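Local coordinates for phenyl-3-pyruvate decarboxylase (PDB 2NXW), which decarboxylates indole-3-pyruvate to indole-3-acetaldehyde, using thiamine diphosphate and a metal ion, in a pathway of auxin biosynthesis, at residues Gly272-Val277 with Glu282-Val287; Ala78-Ser83 with Gly414-Gly419; Ala108-Val113 with His319-Ala324. One frame throughout, in Å; residues are numbered along the deposited sequence.

Overall arrangement
The three contacts join parts of the three domains of a thiamine diphosphate-dependent decarboxylase. Contact 1 lies within the central domain. Contact 2 joins the N-terminal and C-terminal cofactor-binding domains. Contact 3 joins the N-terminal domain to the central one. Contacts 2 and 3 have centres about 14 Å apart and touch directly: Arg80 NH2 of contact 2 makes a 2.7 Å salt bridge to Glu109 OE1 of contact 3. Contact 1 stands apart. Its centre is about 22 Å from the centre of each of the other two. None of the contacts lies at the annotated sites, but residues 414-419 of contact 2 belong to the thiamine diphosphate-binding region, and the side chain of Ala417 is about 12 Å from a bound thiamine diphosphate.

Contact 1: residues Gly272-Val277 with Glu282-Val287; sequences GTYIGV and EITRLV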
loop_
_atom_site.group_PDB
_atom_site.type_symbol
_atom_site.label_atom_id
_atom_site.label_comp_id
_atom_site.label_asym_id
_atom_site.label_seq_id
_atom_site.Cartn_x
_atom_site.Cartn_y
_atom_site.Cartn_z
ATOM N N GLY A 272 23.280 -17.698 -30.125
ATOM C CA GLY A 272 22.555 -18.613 -29.265
ATOM C C GLY A 272 21.502 -17.863 -28.478
ATOM O O GLY A 272 21.269 -16.669 -28.706
ATOM N N THR A 273 20.863 -18.569 -27.553
ATOM C CA THR A 273 19.828 -17.996 -26.706
ATOM C C THR A 273 20.304 -17.914 -25.262
ATOM O O THR A 273 20.718 -18.910 -24.671
ATOM C CB THR A 273 18.551 -18.852 -26.759
ATOM O OG1 THR A 273 18.059 -18.878 -28.102
ATOM C CG2 THR A 273 17.478 -18.291 -25.837
ATOM N N TYR A 274 20.253 -16.715 -24.699
ATOM C CA TYR A 274 20.645 -16.522 -23.313
ATOM C C TYR A 274 19.461 -16.889 -22.408
ATOM O O TYR A 274 18.354 -16.391 -22.600
ATOM C CB TYR A 274 21.025 -15.061 -23.069
ATOM C CG TYR A 274 21.278 -14.737 -21.615
ATOM C CD1 TYR A 274 22.544 -14.880 -21.054
ATOM C CD2 TYR A 274 20.239 -14.303 -20.793
ATOM C CE1 TYR A 274 22.769 -14.595 -19.706
ATOM C CE2 TYR A 274 20.452 -14.020 -19.454
ATOM C CZ TYR A 274 21.720 -14.166 -18.918
ATOM O OH TYR A 274 21.926 -13.863 -17.593
ATOM N N ILE A 275 19.691 -17.759 -21.427
ATOM C CA ILE A 275 18.630 -18.139 -20.498
ATOM C C ILE A 275 19.162 -18.234 -19.080
ATOM O O ILE A 275 18.556 -18.889 -18.230
ATOM C CB ILE A 275 17.981 -19.498 -20.850
ATOM C CG1 ILE A 275 19.014 -20.624 -20.765
ATOM C CG2 ILE A 275 17.359 -19.433 -22.235
ATOM C CD1 ILE A 275 18.405 -22.033 -20.900
ATOM N N GLY A 276 20.291 -17.581 -18.824
ATOM C CA GLY A 276 20.868 -17.629 -17.492
ATOM C C GLY A 276 21.832 -18.789 -17.304
ATOM O O GLY A 276 22.325 -19.368 -18.272
ATOM N N VAL A 277 22.083 -19.146 -16.049
ATOM C CA VAL A 277 23.020 -20.217 -15.732
ATOM C C VAL A 277 22.723 -21.562 -16.395
ATOM O O VAL A 277 23.628 -22.373 -16.582
ATOM C CB VAL A 277 23.129 -20.419 -14.196
ATOM C CG1 VAL A 277 21.866 -21.059 -13.653
ATOM C CG2 VAL A 277 24.351 -21.257 -13.873
ATOM N N GLU A 282 29.384 -19.963 -22.785
ATOM C CA GLU A 282 29.970 -18.904 -23.603
ATOM C C GLU A 282 28.974 -17.773 -23.851
ATOM O O GLU A 282 29.336 -16.593 -23.799
ATOM C CB GLU A 282 30.454 -19.467 -24.944
ATOM N N ILE A 283 27.724 -18.134 -24.129
ATOM C CA ILE A 283 26.687 -17.134 -24.370
ATOM C C ILE A 283 26.424 -16.358 -23.078
ATOM O O ILE A 283 26.293 -15.132 -23.091
ATOM C CB ILE A 283 25.370 -17.797 -24.847
ATOM C CG1 ILE A 283 25.580 -18.455 -26.212
ATOM C CG2 ILE A 283 24.257 -16.755 -24.938
ATOM C CD1 ILE A 283 25.958 -17.476 -27.316
ATOM N N THR A 284 26.346 -17.074 -21.960
ATOM C CA THR A 284 26.101 -16.436 -20.672
ATOM C C THR A 284 27.195 -15.420 -20.349
ATOM O O THR A 284 26.911 -14.302 -19.930
ATOM C CB THR A 284 26.026 -17.494 -19.548
ATOM O OG1 THR A 284 24.923 -18.365 -19.809
ATOM C CG2 THR A 284 25.846 -16.834 -18.185
ATOM N N ARG A 285 28.445 -15.817 -20.563
ATOM C CA ARG A 285 29.589 -14.947 -20.295
ATOM C C ARG A 285 29.572 -13.720 -21.210
ATOM O O ARG A 285 29.809 -12.592 -20.769
ATOM C CB ARG A 285 30.888 -15.731 -20.500
ATOM C CG ARG A 285 32.144 -14.977 -20.112
ATOM N N LEU A 286 29.301 -13.946 -22.489
ATOM C CA LEU A 286 29.253 -12.850 -23.454
ATOM C C LEU A 286 28.253 -11.777 -23.019
ATOM O O LEU A 286 28.548 -10.580 -23.048
ATOM C CB LEU A 286 28.853 -13.379 -24.834
ATOM C CG LEU A 286 28.706 -12.324 -25.932
ATOM C CD1 LEU A 286 30.058 -11.686 -26.206
ATOM C CD2 LEU A 286 28.158 -12.965 -27.196
ATOM N N VAL A 287 27.066 -12.217 -22.623
ATOM C CA VAL A 287 26.015 -11.303 -22.192
ATOM C C VAL A 287 26.312 -10.612 -20.860
ATOM O O VAL A 287 26.221 -9.386 -20.733
ATOM C CB VAL A 287 24.659 -12.053 -22.070
ATOM C CG1 VAL A 287 23.605 -11.161 -21.423
ATOM C CG2 VAL A 287 24.185 -12.486 -23.453
HETATM O O HOH W 1 22.487 -18.727 -21.108
HETATM O O HOH W 2 25.689 -20.661 -18.406
#
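The Tyr274 ring lies against Val287 of helix 281-288. CG of Tyr274 is anti to the backbone N (chi1 173°), and this swings the ring in against the helix. Val287 CG1 sits over one face of the Tyr274 ring, 4.1 Å from the centroid and 20° off the normal, a CH-pi contact. CB of Val287 also approaches Tyr274 CD1, at 3.7 Å. The opposite face is covered by the chain's own backbone, with Gly276 N 3.6 Å above the plane of the Tyr274 ring. The ring is thus sandwiched. Ile283 O and Thr284 CA line its edge. Tyr274 OH is hydrogen-bonded to Glu288 OE2. With an alanine in place of Tyr274, the gap between Val287 and the Gly276 backbone would probably be left unfilled, and Glu288 would lose its phenol partner.

Ile283 packs on the start of the loop segment, at Gly272 and Tyr274. Ile283 CG2 meets Tyr274 CA at 4.0 Å, and Ile283 CD1 reaches Gly272 N at 3.9 Å. Gly272 has little room: a CB there would lie close to Ile283 CG1.

Thr284 serves the polar side. Its OG1 is hydrogen-bonded to Asp280 O one turn back and to two waters. Water 1 is 2.8 Å from Thr284 OG1 and also binds Ile275 N and Gly276 O. Water 2 joins the same hydroxyl to Val277 O. The two waters tie the loop to the helix where direct polar bonds are lacking.

Gly272 and Tyr274 bond through their backbones to Thr255, while Tyr274, Ile283 and Val287 touch Val254. Helix 281-288 leads from strand 253-255 to the parallel strand 292-296, past strand 225-229. This is a beta-alpha-beta crossover of the central domain's alpha/beta fold.

Contact 2: residues Ala78-Ser83 with Gly414-Gly419; sequences AARYSS and GLMAPG
Arg80 and Met416 lie across each other at a slant, each pointing its CB at the other segment. Arg80 runs extended from CG to NE. Arg80 CD rests 3.8 Å from Met416 CG, so the two aliphatic chains touch near their middles. Met416 is extended as far as SD and then bends (chi3 -75°). The bend turns its methyl back over the helix. Met416 CE comes 3.9 Å from Arg80 CB and 3.8 Å from Tyr81 N. The same methyl lies near the plane of the Tyr81 ring, at its edge, and Met416 CE touches Tyr81 CB at 4.2 Å.

Beyond Met416 the Arg80 guanidinium reaches Ala417 O. This carbonyl lies near the guanidinium plane, at its edge. The bond from Arg80 NH1 to Ala417 O is weak, 3.4 Å long, with an angle of 133° at the hydrogen. Stronger partners hold the group elsewhere. NE makes a salt bridge to Asp76 and NH2 one to Glu109. These two carboxylates probably offset the buried positive charge and fix the rotation of the guanidinium.

Helix 68-82 of the N-terminal domain thus meets the edge strand of the C-terminal sheet. Met416 hydrogen-bonds to Ile396 and Ala398 of the adjacent parallel strand 395-398. Tyr81 packs on Leu395 of that strand and on Ala434 and Val437 of helix 427-437.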
loop_
_atom_site.group_PDB
_atom_site.type_symbol
_atom_site.label_atom_id
_atom_site.label_comp_id
_atom_site.label_asym_id
_atom_site.label_seq_id
_atom_site.Cartn_x
_atom_site.Cartn_y
_atom_site.Cartn_z
ATOM N N ALA A 78 -3.040 -18.182 -28.774
ATOM C CA ALA A 78 -3.479 -17.737 -30.097
ATOM C C ALA A 78 -2.830 -16.399 -30.437
ATOM O O ALA A 78 -2.407 -16.164 -31.581
ATOM C CB ALA A 78 -4.993 -17.616 -30.131
ATOM N N ALA A 79 -2.733 -15.524 -29.442
ATOM C CA ALA A 79 -2.117 -14.219 -29.649
ATOM C C ALA A 79 -0.647 -14.404 -29.994
ATOM O O ALA A 79 -0.131 -13.800 -30.932
ATOM C CB ALA A 79 -2.255 -13.366 -28.387
ATOM N N ARG A 80 0.034 -15.262 -29.243
ATOM C CA ARG A 80 1.445 -15.503 -29.484
ATOM C C ARG A 80 1.684 -16.168 -30.829
ATOM O O ARG A 80 2.646 -15.840 -31.523
ATOM C CB ARG A 80 2.017 -16.408 -28.391
ATOM C CG ARG A 80 1.974 -15.806 -27.010
ATOM C CD ARG A 80 2.711 -16.692 -26.007
ATOM N NE ARG A 80 2.342 -16.357 -24.641
ATOM C CZ ARG A 80 3.098 -16.603 -23.577
ATOM N NH1 ARG A 80 4.289 -17.173 -23.721
ATOM N NH2 ARG A 80 2.648 -16.308 -22.368
ATOM N N TYR A 81 0.814 -17.103 -31.196
ATOM C CA TYR A 81 0.985 -17.836 -32.436
ATOM C C TYR A 81 1.017 -16.943 -33.669
ATOM O O TYR A 81 1.870 -17.116 -34.542
ATOM C CB TYR A 81 -0.129 -18.878 -32.597
ATOM C CG TYR A 81 0.116 -19.842 -33.743
ATOM C CD1 TYR A 81 0.871 -21.004 -33.556
ATOM C CD2 TYR A 81 -0.357 -19.564 -35.026
ATOM C CE1 TYR A 81 1.153 -21.868 -34.625
ATOM C CE2 TYR A 81 -0.081 -20.417 -36.097
ATOM C CZ TYR A 81 0.676 -21.566 -35.889
ATOM O OH TYR A 81 0.979 -22.398 -36.941
ATOM N N SER A 82 0.098 -15.985 -33.724
ATOM C CA SER A 82 -0.012 -15.091 -34.876
ATOM C C SER A 82 0.413 -13.646 -34.614
ATOM O O SER A 82 0.200 -12.779 -35.471
ATOM C CB SER A 82 -1.458 -15.112 -35.384
ATOM O OG SER A 82 -1.854 -16.421 -35.768
ATOM N N SER A 83 1.019 -13.388 -33.458
ATOM C CA SER A 83 1.453 -12.041 -33.059
ATOM C C SER A 83 0.310 -11.055 -33.257
ATOM O O SER A 83 0.461 -10.002 -33.878
ATOM C CB SER A 83 2.694 -11.598 -33.853
ATOM O OG SER A 83 3.822 -12.395 -33.498
ATOM N N GLY A 414 9.112 -23.110 -33.510
ATOM C CA GLY A 414 8.641 -22.165 -32.517
ATOM C C GLY A 414 8.430 -22.900 -31.200
ATOM O O GLY A 414 8.113 -24.091 -31.195
ATOM N N LEU A 415 8.625 -22.191 -30.093
ATOM C CA LEU A 415 8.439 -22.743 -28.750
ATOM C C LEU A 415 7.633 -21.724 -27.960
ATOM O O LEU A 415 8.026 -20.560 -27.841
ATOM C CB LEU A 415 9.786 -22.979 -28.062
ATOM C CG LEU A 415 9.724 -23.423 -26.593
ATOM C CD1 LEU A 415 8.939 -24.741 -26.474
ATOM C CD2 LEU A 415 11.143 -23.582 -26.045
ATOM N N MET A 416 6.508 -22.167 -27.419
ATOM C CA MET A 416 5.617 -21.307 -26.655
ATOM C C MET A 416 5.564 -21.874 -25.240
ATOM O O MET A 416 5.163 -23.017 -25.055
ATOM C CB MET A 416 4.242 -21.364 -27.312
ATOM C CG MET A 416 3.239 -20.392 -26.840
ATOM S SD MET A 416 1.732 -20.826 -27.726
ATOM C CE MET A 416 2.088 -20.206 -29.349
ATOM N N ALA A 417 5.964 -21.096 -24.240
ATOM C CA ALA A 417 5.973 -21.622 -22.872
ATOM C C ALA A 417 6.054 -20.484 -21.877
ATOM O O ALA A 417 6.420 -19.363 -22.236
ATOM C CB ALA A 417 7.180 -22.543 -22.691
ATOM N N PRO A 418 5.708 -20.752 -20.610
ATOM C CA PRO A 418 5.766 -19.701 -19.581
ATOM C C PRO A 418 7.205 -19.590 -19.059
ATOM O O PRO A 418 7.476 -19.763 -17.868
ATOM C CB PRO A 418 4.775 -20.203 -18.530
ATOM C CG PRO A 418 4.938 -21.689 -18.608
ATOM C CD PRO A 418 5.051 -21.969 -20.093
ATOM N N GLY A 419 8.126 -19.302 -19.979
ATOM C CA GLY A 419 9.535 -19.211 -19.644
ATOM C C GLY A 419 9.937 -18.178 -18.611
ATOM O O GLY A 419 10.994 -18.319 -17.983
#

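Contact 3: residues Ala108-Val113 with His319-Ala324; sequences AEKSPV and HAFDRA
Lys110 NZ is gripped by three oxygens. Asp322 OD1 forms a 2.9 Å salt bridge to Lys110 NZ across the contact. Glu232 OE2 forms a second salt bridge and Gln175 O accepts a further hydrogen bond. Lys110 has positive phi and is the C-prime residue of the Schellman motif that ends helix 100-108. On the other side, a type I' turn from Phe321 to Ala324 links strands 317-321 and 324-327 as a beta hairpin. The contact therefore joins the N-terminal domain to the hairpin of the central domain.

The Lys110 chain bends twice (chi2 -87°, chi3 -78°), which lays its methylenes against Phe321. Lys110 CE is 3.6 Å from Phe321 CE1, approaching the ring obliquely, and Lys110 CD is 3.7 Å from Phe321 CZ. The ammonium forms an off-centre cation-pi contact, with Lys110 NZ 4.5 Å from the centroid of the Phe321 ring.

Asp322 has a second partner, since its OD2 makes a salt bridge to Arg177. Glu232 OE2 also accepts a hydrogen bond from Asp322 N, so one carboxylate binds both sides of the contact. Asp322 OD1 meets NZ nearly in line with its own CG-OD1 bond, 3.7 Å above the Phe321 ring plane and on the same face as Lys110 NZ.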
loop_
_atom_site.group_PDB
_atom_site.type_symbol
_atom_site.label_atom_id
_atom_site.label_comp_id
_atom_site.label_asym_id
_atom_site.label_seq_id
_atom_site.Cartn_x
_atom_site.Cartn_y
_atom_site.Cartn_z
ATOM N N ALA A 108 2.594 -10.756 -17.871
ATOM C CA ALA A 108 3.992 -10.987 -17.582
ATOM C C ALA A 108 4.834 -11.263 -18.823
ATOM O O ALA A 108 6.008 -10.891 -18.874
ATOM C CB ALA A 108 4.125 -12.158 -16.598
ATOM N N GLU A 109 4.242 -11.925 -19.815
ATOM C CA GLU A 109 4.988 -12.273 -21.014
ATOM C C GLU A 109 4.609 -11.482 -22.259
ATOM O O GLU A 109 4.816 -11.927 -23.390
ATOM C CB GLU A 109 4.928 -13.798 -21.220
ATOM C CG GLU A 109 5.584 -14.490 -19.999
ATOM C CD GLU A 109 5.642 -16.004 -20.039
ATOM O OE1 GLU A 109 4.855 -16.638 -20.765
ATOM O OE2 GLU A 109 6.485 -16.569 -19.301
ATOM N N LYS A 110 4.063 -10.294 -22.017
ATOM C CA LYS A 110 3.722 -9.355 -23.090
ATOM C C LYS A 110 2.846 -9.920 -24.207
ATOM O O LYS A 110 3.164 -9.774 -25.387
ATOM C CB LYS A 110 5.026 -8.789 -23.679
ATOM C CG LYS A 110 5.823 -7.901 -22.703
ATOM C CD LYS A 110 5.390 -6.439 -22.741
ATOM C CE LYS A 110 5.973 -5.739 -23.954
ATOM N NZ LYS A 110 5.711 -4.257 -23.954
ATOM N N SER A 111 1.731 -10.536 -23.829
ATOM C CA SER A 111 0.799 -11.109 -24.807
ATOM C C SER A 111 -0.529 -10.377 -24.633
ATOM O O SER A 111 -1.119 -10.390 -23.545
ATOM C CB SER A 111 0.620 -12.610 -24.558
ATOM O OG SER A 111 -0.230 -13.168 -25.543
ATOM N N PRO A 112 -1.020 -9.732 -25.703
ATOM C CA PRO A 112 -2.272 -8.976 -25.652
ATOM C C PRO A 112 -3.569 -9.759 -25.698
ATOM O O PRO A 112 -4.188 -9.909 -26.761
ATOM C CB PRO A 112 -2.128 -8.014 -26.825
ATOM C CG PRO A 112 -1.479 -8.866 -27.847
ATOM C CD PRO A 112 -0.401 -9.622 -27.039
ATOM N N VAL A 113 -3.974 -10.257 -24.539
ATOM C CA VAL A 113 -5.222 -10.986 -24.430
ATOM C C VAL A 113 -6.311 -9.987 -24.080
ATOM O O VAL A 113 -6.195 -9.244 -23.103
ATOM C CB VAL A 113 -5.172 -12.071 -23.319
ATOM C CG1 VAL A 113 -6.563 -12.654 -23.095
ATOM C CG2 VAL A 113 -4.190 -13.178 -23.716
ATOM N N HIS A 319 18.328 -0.361 -22.481
ATOM C CA HIS A 319 17.075 -1.103 -22.391
ATOM C C HIS A 319 15.935 -0.418 -23.141
ATOM O O HIS A 319 15.405 0.595 -22.686
ATOM C CB HIS A 319 16.737 -1.279 -20.906
ATOM C CG HIS A 319 15.504 -2.086 -20.630
ATOM N ND1 HIS A 319 15.144 -3.194 -21.367
ATOM C CD2 HIS A 319 14.594 -1.988 -19.631
ATOM C CE1 HIS A 319 14.069 -3.746 -20.830
ATOM N NE2 HIS A 319 13.717 -3.035 -19.776
ATOM N N ALA A 320 15.571 -0.969 -24.299
ATOM C CA ALA A 320 14.477 -0.425 -25.098
ATOM C C ALA A 320 13.290 -1.340 -24.827
ATOM O O ALA A 320 13.314 -2.515 -25.199
ATOM C CB ALA A 320 14.849 -0.430 -26.586
ATOM N N PHE A 321 12.253 -0.802 -24.194
ATOM C CA PHE A 321 11.097 -1.612 -23.810
ATOM C C PHE A 321 9.947 -0.717 -23.365
ATOM O O PHE A 321 10.181 0.383 -22.879
ATOM C CB PHE A 321 11.528 -2.502 -22.640
ATOM C CG PHE A 321 10.503 -3.505 -22.203
ATOM C CD1 PHE A 321 10.182 -4.593 -23.005
ATOM C CD2 PHE A 321 9.900 -3.386 -20.957
ATOM C CE1 PHE A 321 9.278 -5.557 -22.570
ATOM C CE2 PHE A 321 8.992 -4.344 -20.504
ATOM C CZ PHE A 321 8.681 -5.431 -21.313
ATOM N N ASP A 322 8.715 -1.193 -23.519
ATOM C CA ASP A 322 7.532 -0.441 -23.098
ATOM C C ASP A 322 7.494 0.999 -23.609
ATOM O O ASP A 322 7.107 1.916 -22.884
ATOM C CB ASP A 322 7.412 -0.437 -21.561
ATOM C CG ASP A 322 6.691 -1.665 -21.016
ATOM O OD1 ASP A 322 6.080 -2.410 -21.808
ATOM O OD2 ASP A 322 6.728 -1.866 -19.781
ATOM N N ARG A 323 7.890 1.179 -24.865
ATOM C CA ARG A 323 7.904 2.486 -25.526
ATOM C C ARG A 323 8.821 3.518 -24.877
ATOM O O ARG A 323 8.535 4.714 -24.908
ATOM C CB ARG A 323 6.477 3.046 -25.639
ATOM C CG ARG A 323 5.554 2.196 -26.511
ATOM C CD ARG A 323 4.154 2.800 -26.631
ATOM N NE ARG A 323 4.137 4.041 -27.406
ATOM C CZ ARG A 323 4.117 4.118 -28.733
ATOM N NH1 ARG A 323 4.108 3.018 -29.478
ATOM N NH2 ARG A 323 4.107 5.310 -29.323
ATOM N N ALA A 324 9.923 3.052 -24.300
ATOM C CA ALA A 324 10.911 3.931 -23.685
ATOM C C ALA A 324 12.284 3.320 -23.896
ATOM O O ALA A 324 12.401 2.160 -24.291
ATOM C CB ALA A 324 10.633 4.099 -22.184
#